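Local atomic coordinates of SPCC1919.03c protein (Schizosaccharomyces pombe, PDB entry 2QRD), a protein that is the beta subunit of AMP-activated protein kinase, whose C-terminal part lines an ADP pocket with subunit gamma and probably helps hold the heterotrimer together. Residues Thr9-Ala13 against Phe14-Asn18; Pro54-His58 against Val59-His63. One frame throughout, in Å; residues are numbered along the deposited sequence.

Interaction 1 (Thr9-Ala13 against Phe14-Asn18)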
ATOM      1  N   THR B   9      -1.603  10.700 -36.067  1.00 49.61           N
ATOM      2  CA  THR B   9      -0.234  10.370 -35.647  1.00 50.15           C
ATOM      3  C   THR B   9       0.705  11.582 -35.723  1.00 50.03           C
ATOM      4  O   THR B   9       1.731  11.633 -35.035  1.00 49.67           O
ATOM      5  CB  THR B   9       0.338   9.193 -36.471  1.00 50.32           C
ATOM      6  OG1 THR B   9       1.761   9.161 -36.325  1.00 52.57           O
ATOM      7  CG2 THR B   9      -0.015   9.320 -37.955  1.00 49.87           C
ATOM      8  N   GLU B  10       0.317  12.562 -36.544  1.00 50.00           N
ATOM      9  CA  GLU B  10       1.141  13.731 -36.847  1.00 50.24           C
ATOM     10  C   GLU B  10       0.677  15.043 -36.171  1.00 49.99           C
ATOM     11  O   GLU B  10      -0.523  15.370 -36.139  1.00 49.73           O
ATOM     12  CB  GLU B  10       1.240  13.917 -38.374  1.00 50.42           C
ATOM     13  CG  GLU B  10       1.605  12.642 -39.161  1.00 51.54           C
ATOM     14  CD  GLU B  10       2.997  12.088 -38.830  1.00 53.18           C
ATOM     15  OE1 GLU B  10       3.098  11.192 -37.958  1.00 52.93           O
ATOM     16  OE2 GLU B  10       3.989  12.542 -39.447  1.00 53.10           O
ATOM     17  N   ILE B  11       1.652  15.796 -35.664  1.00 49.61           N
ATOM     18  CA  ILE B  11       1.406  17.082 -34.997  1.00 49.68           C
ATOM     19  C   ILE B  11       0.745  18.104 -35.958  1.00 49.63           C
ATOM     20  O   ILE B  11       1.152  18.224 -37.118  1.00 49.15           O
ATOM     21  CB  ILE B  11       2.742  17.650 -34.379  1.00 49.92           C
ATOM     22  CG1 ILE B  11       3.362  16.640 -33.403  1.00 49.98           C
ATOM     23  CG2 ILE B  11       2.525  18.987 -33.658  1.00 49.10           C
ATOM     24  CD1 ILE B  11       4.879  16.583 -33.484  1.00 49.40           C
ATOM     25  N   PRO B  12      -0.284  18.834 -35.478  1.00 49.69           N
ATOM     26  CA  PRO B  12      -0.894  19.837 -36.362  1.00 49.46           C
ATOM     27  C   PRO B  12       0.134  20.875 -36.788  1.00 49.39           C
ATOM     28  O   PRO B  12       0.962  21.297 -35.982  1.00 49.75           O
ATOM     29  CB  PRO B  12      -1.987  20.471 -35.496  1.00 49.37           C
ATOM     30  CG  PRO B  12      -2.243  19.465 -34.384  1.00 49.44           C
ATOM     31  CD  PRO B  12      -0.931  18.789 -34.147  1.00 49.72           C
ATOM     32  N   ALA B  13       0.064  21.272 -38.054  1.00 49.27           N
ATOM     33  CA  ALA B  13       1.096  22.078 -38.696  1.00 48.75           C
ATOM     34  C   ALA B  13       1.017  23.571 -38.364  1.00 48.40           C
ATOM     35  O   ALA B  13       2.039  24.252 -38.367  1.00 48.52           O
ATOM     36  CB  ALA B  13       1.073  21.848 -40.211  1.00 48.68           C
ATOM     37  N   PHE B  14      -0.178  24.075 -38.062  1.00 47.88           N
ATOM     38  CA  PHE B  14      -0.329  25.465 -37.659  1.00 47.74           C
ATOM     39  C   PHE B  14       0.373  25.752 -36.321  1.00 48.25           C
ATOM     40  O   PHE B  14       0.738  26.888 -36.058  1.00 48.50           O
ATOM     41  CB  PHE B  14      -1.807  25.881 -37.633  1.00 47.73           C
ATOM     42  CG  PHE B  14      -2.578  25.359 -36.441  1.00 48.42           C
ATOM     43  CD1 PHE B  14      -2.984  24.021 -36.375  1.00 48.57           C
ATOM     44  CD2 PHE B  14      -2.916  26.216 -35.391  1.00 48.69           C
ATOM     45  CE1 PHE B  14      -3.688  23.534 -35.261  1.00 48.65           C
ATOM     46  CE2 PHE B  14      -3.615  25.744 -34.274  1.00 48.85           C
ATOM     47  CZ  PHE B  14      -4.000  24.399 -34.209  1.00 48.38           C
ATOM     48  N   LEU B  15       0.569  24.718 -35.494  1.00 48.60           N
ATOM     49  CA  LEU B  15       1.302  24.819 -34.215  1.00 48.66           C
ATOM     50  C   LEU B  15       2.836  24.738 -34.397  1.00 49.15           C
ATOM     51  O   LEU B  15       3.601  25.137 -33.519  1.00 48.72           O
ATOM     52  CB  LEU B  15       0.838  23.736 -33.232  1.00 48.16           C
ATOM     53  CG  LEU B  15      -0.615  23.669 -32.736  1.00 47.19           C
ATOM     54  CD1 LEU B  15      -0.861  22.373 -32.012  1.00 45.25           C
ATOM     55  CD2 LEU B  15      -0.971  24.831 -31.825  1.00 47.40           C
ATOM     56  N   THR B  16       3.266  24.238 -35.551  1.00 49.83           N
ATOM     57  CA  THR B  16       4.683  24.037 -35.862  1.00 50.46           C
ATOM     58  C   THR B  16       5.280  25.245 -36.616  1.00 51.09           C
ATOM     59  O   THR B  16       6.481  25.278 -36.913  1.00 51.26           O
ATOM     60  CB  THR B  16       4.863  22.657 -36.588  1.00 50.66           C
ATOM     61  OG1 THR B  16       4.726  21.593 -35.625  1.00 49.36           O
ATOM     62  CG2 THR B  16       6.202  22.522 -37.307  1.00 50.56           C
ATOM     63  N   SER B  17       4.436  26.248 -36.890  1.00 51.84           N
ATOM     64  CA  SER B  17       4.850  27.481 -37.584  1.00 52.22           C
ATOM     65  C   SER B  17       5.412  28.545 -36.623  1.00 52.59           C
ATOM     66  O   SER B  17       4.936  28.696 -35.490  1.00 52.42           O
ATOM     67  CB  SER B  17       3.677  28.058 -38.389  1.00 52.42           C
ATOM     68  OG  SER B  17       4.119  28.833 -39.500  1.00 52.99           O
ATOM     69  N   ASN B  18       6.428  29.274 -37.101  1.00 53.20           N
ATOM     70  CA  ASN B  18       7.098  30.359 -36.360  1.00 53.10           C
ATOM     71  C   ASN B  18       6.152  31.476 -35.909  1.00 53.25           C
ATOM     72  O   ASN B  18       5.401  32.039 -36.709  1.00 53.32           O
ATOM     73  CB  ASN B  18       8.225  30.935 -37.194  1.00 53.07           C
TER
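Pro12 and Phe14 meet in two overlapping type I beta turns, which curl the chain between Pro12 and Thr16. Pro12 opens the first turn, and Phe14 is a corner of both. The second turn is closed by Thr16 N giving its hydrogen to Ala13 O at 3.1 Å. The first has a long, weak bond from Leu15 N to Pro12 O, 3.5 Å. Three side chains gather on one side of this coil. The Phe14 side chain sits with CG between the backbone N and the carbonyl carbon (chi1 76°). This brings the ring back beside the proline, and CE1 comes within 3.5 Å of Pro12 CB. The approach is oblique to the ring. In Leu15, CG lies beside the backbone N, opposite the carbonyl carbon (chi1 -62°). Its CG lies 3.8 Å above one face of the Phe14 ring, displaced toward the rim. Leu15 and Pro12 run side by side and point the same way, with CD1 of the leucine 4.0 Å from CG of the proline. The resulting apolar cluster faces the kinase chain, SNF1-like protein kinase ssp2. There Phe14 stacks on Tyr51 of the kinase chain, Pro44 of that chain packs on both Pro12 and Phe14, and Tyr31 packs on Leu15. The contact is thus part of the joint between the beta subunit and the kinase. Elsewhere on the coil, Ile11 and Thr16 cross at about a right angle, with Ile11 CG2 3.9 Å from Thr16 OG1.

Interaction 2 (Pro54-His58 against Val59-His63); sequences PNPNH and VLLNH
Asn57 and Leu60 close a type I beta turn through a backbone hydrogen bond from Leu60 N to Asn57 O (2.8 Å, 159° at the hydrogen), with His58 and Val59 at its corners. An Asx turn is laid over the same residues. Asn57 OD1 accepts a hydrogen bond from Val59 N at 3.1 Å, and the donor stands above the plane of the amide. Asn57 therefore grips the turn twice, once with its main-chain carbonyl and once with its side chain. The side chain can do this because CG is anti to the backbone N (chi1 -173°), which swings the amide forward over the turn. The bond also limits rotation of the amide. Val59 lies against the same group: its CG2 is 3.1 Å from Asn57 OD1 and 3.4 Å from Asn57 ND2, a tight fit. CG2 reaches the amide from the position between the valine N and carbonyl carbon. Leu60 approaches a different part of the asparagine, with CD1 3.8 Å from Asn57 CB. Leu61 turns back along the turn and splits its two methyls. CD1 meets Pro56 CG at 3.9 Å, while CD2 lies 3.6 Å from His58 O. Both torsions of Leu61 lie off the staggered values, so the exact placing of its methyls is less certain. The turn belongs to the beta-subunit interaction domain. It lies in the loop between helix 46-49 and strand 65-67. Leu60 touches His34 and Leu35 of an earlier loop and also Phe15 of the SNF1-like protein kinase ssp2 chain. Pro56 and Leu61 both pack on Thr79, and Leu61 also on Arg81, so this apolar pair sits directly on strand 74-82.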
ATOM      1  N   PRO B  54     -12.539  11.041   2.563  1.00 50.78           N
ATOM      2  CA  PRO B  54     -13.950  11.335   2.302  1.00 50.85           C
ATOM      3  C   PRO B  54     -14.374  10.725   0.957  1.00 51.72           C
ATOM      4  O   PRO B  54     -13.518  10.352   0.134  1.00 50.67           O
ATOM      5  CB  PRO B  54     -14.002  12.864   2.262  1.00 50.63           C
ATOM      6  CG  PRO B  54     -12.612  13.309   1.980  1.00 49.80           C
ATOM      7  CD  PRO B  54     -11.686  12.251   2.484  1.00 50.46           C
ATOM      8  N   ASN B  55     -15.685  10.587   0.768  1.00 52.88           N
ATOM      9  CA  ASN B  55     -16.228  10.170  -0.513  1.00 54.25           C
ATOM     10  C   ASN B  55     -15.871  11.169  -1.596  1.00 54.79           C
ATOM     11  O   ASN B  55     -15.929  12.381  -1.378  1.00 55.51           O
ATOM     12  CB  ASN B  55     -17.745   9.962  -0.424  1.00 54.69           C
ATOM     13  CG  ASN B  55     -18.109   8.794   0.474  1.00 55.10           C
ATOM     14  OD1 ASN B  55     -17.276   7.933   0.764  1.00 58.53           O
ATOM     15  ND2 ASN B  55     -19.339   8.768   0.934  1.00 56.23           N
ATOM     16  N   PRO B  56     -15.471  10.668  -2.764  1.00 55.34           N
ATOM     17  CA  PRO B  56     -15.010  11.610  -3.774  1.00 55.86           C
ATOM     18  C   PRO B  56     -16.161  12.195  -4.578  1.00 56.38           C
ATOM     19  O   PRO B  56     -17.265  11.662  -4.578  1.00 56.72           O
ATOM     20  CB  PRO B  56     -14.135  10.740  -4.672  1.00 55.70           C
ATOM     21  CG  PRO B  56     -14.787   9.395  -4.614  1.00 55.98           C
ATOM     22  CD  PRO B  56     -15.423   9.271  -3.236  1.00 54.95           C
ATOM     23  N   ASN B  57     -15.897  13.309  -5.233  1.00 57.24           N
ATOM     24  CA  ASN B  57     -16.790  13.835  -6.246  1.00 57.85           C
ATOM     25  C   ASN B  57     -16.769  12.841  -7.420  1.00 57.90           C
ATOM     26  O   ASN B  57     -15.713  12.593  -8.029  1.00 57.48           O
ATOM     27  CB  ASN B  57     -16.288  15.222  -6.665  1.00 58.10           C
ATOM     28  CG  ASN B  57     -17.223  15.946  -7.599  1.00 58.51           C
ATOM     29  OD1 ASN B  57     -18.173  15.382  -8.148  1.00 59.71           O
ATOM     30  ND2 ASN B  57     -16.942  17.223  -7.801  1.00 60.78           N
ATOM     31  N   HIS B  58     -17.934  12.254  -7.692  1.00 57.97           N
ATOM     32  CA  HIS B  58     -18.108  11.301  -8.777  1.00 58.54           C
ATOM     33  C   HIS B  58     -17.640  11.842 -10.128  1.00 58.24           C
ATOM     34  O   HIS B  58     -17.230  11.058 -10.990  1.00 58.77           O
ATOM     35  CB  HIS B  58     -19.560  10.816  -8.868  1.00 59.06           C
ATOM     36  CG  HIS B  58     -20.143  10.381  -7.550  1.00 62.40           C
ATOM     37  ND1 HIS B  58     -19.443   9.618  -6.629  1.00 62.78           N
ATOM     38  CD2 HIS B  58     -21.366  10.604  -7.000  1.00 63.47           C
ATOM     39  CE1 HIS B  58     -20.204   9.401  -5.570  1.00 62.55           C
ATOM     40  NE2 HIS B  58     -21.374   9.986  -5.770  1.00 64.64           N
ATOM     41  N   VAL B  59     -17.660  13.162 -10.323  1.00 57.49           N
ATOM     42  CA  VAL B  59     -17.112  13.702 -11.574  1.00 57.01           C
ATOM     43  C   VAL B  59     -15.572  13.676 -11.650  1.00 56.64           C
ATOM     44  O   VAL B  59     -15.030  13.864 -12.733  1.00 57.08           O
ATOM     45  CB  VAL B  59     -17.681  15.114 -11.987  1.00 57.31           C
ATOM     46  CG1 VAL B  59     -19.213  15.095 -12.144  1.00 56.08           C
ATOM     47  CG2 VAL B  59     -17.217  16.204 -11.030  1.00 57.89           C
ATOM     48  N   LEU B  60     -14.879  13.448 -10.530  1.00 55.58           N
ATOM     49  CA  LEU B  60     -13.410  13.474 -10.511  1.00 54.77           C
ATOM     50  C   LEU B  60     -12.778  12.083 -10.446  1.00 54.64           C
ATOM     51  O   LEU B  60     -11.578  11.929 -10.156  1.00 55.32           O
ATOM     52  CB  LEU B  60     -12.893  14.341  -9.360  1.00 54.57           C
ATOM     53  CG  LEU B  60     -13.377  15.796  -9.263  1.00 54.47           C
ATOM     54  CD1 LEU B  60     -12.952  16.433  -7.933  1.00 50.29           C
ATOM     55  CD2 LEU B  60     -12.902  16.608 -10.466  1.00 53.40           C
ATOM     56  N   LEU B  61     -13.596  11.076 -10.707  1.00 53.87           N
ATOM     57  CA  LEU B  61     -13.145   9.711 -10.896  1.00 53.12           C
ATOM     58  C   LEU B  61     -12.185   9.555 -12.101  1.00 53.09           C
ATOM     59  O   LEU B  61     -12.432  10.070 -13.197  1.00 52.92           O
ATOM     60  CB  LEU B  61     -14.365   8.790 -11.025  1.00 52.89           C
ATOM     61  CG  LEU B  61     -14.836   8.042  -9.762  1.00 52.20           C
ATOM     62  CD1 LEU B  61     -14.476   8.737  -8.459  1.00 50.85           C
ATOM     63  CD2 LEU B  61     -16.322   7.773  -9.823  1.00 51.60           C
ATOM     64  N   ASN B  62     -11.086   8.847 -11.863  1.00 52.50           N
ATOM     65  CA  ASN B  62     -10.021   8.626 -12.841  1.00 52.62           C
ATOM     66  C   ASN B  62      -9.515   9.870 -13.577  1.00 51.38           C
ATOM     67  O   ASN B  62      -9.197   9.835 -14.751  1.00 51.90           O
ATOM     68  CB  ASN B  62     -10.322   7.414 -13.746  1.00 53.29           C
ATOM     69  CG  ASN B  62     -10.292   6.058 -12.966  1.00 55.47           C
ATOM     70  OD1 ASN B  62     -11.229   5.264 -13.059  1.00 58.73           O
ATOM     71  ND2 ASN B  62      -9.235   5.825 -12.179  1.00 56.61           N
ATOM     72  N   HIS B  63      -9.448  10.973 -12.837  1.00 50.49           N
ATOM     73  CA  HIS B  63      -8.632  12.127 -13.184  1.00 48.57           C
ATOM     74  C   HIS B  63      -7.287  11.980 -12.495  1.00 48.34           C
ATOM     75  O   HIS B  63      -7.205  11.679 -11.306  1.00 47.93           O
ATOM     76  CB  HIS B  63      -9.302  13.430 -12.720  1.00 48.54           C
ATOM     77  CG  HIS B  63     -10.463  13.845 -13.566  1.00 45.96           C
ATOM     78  ND1 HIS B  63     -10.372  14.839 -14.515  1.00 45.20           N
ATOM     79  CD2 HIS B  63     -11.731  13.386 -13.626  1.00 42.94           C
ATOM     80  CE1 HIS B  63     -11.535  14.977 -15.126  1.00 43.14           C
ATOM     81  NE2 HIS B  63     -12.375  14.101 -14.610  1.00 43.74           N
TER

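The two contacts follow one another along the chain. Interaction 1 closes in the N-terminal loop, well before helix 46-49, and interaction 2 opens after that helix. Their centres are 35 Å apart, on opposite sides of the chain's centre, and with nearest atoms about 21 Å apart they do not touch. They share no strand. Interaction 2 packs on the three-stranded antiparallel sheet through strand 74-82, whereas interaction 1 belongs to an extended arm. Both meet the chain of SNF1-like protein kinase ssp2, and interaction 2 also borders a third chain. The beta subunit thus reaches the kinase at two separate places, consistent with its role in assembling the heterotrimer.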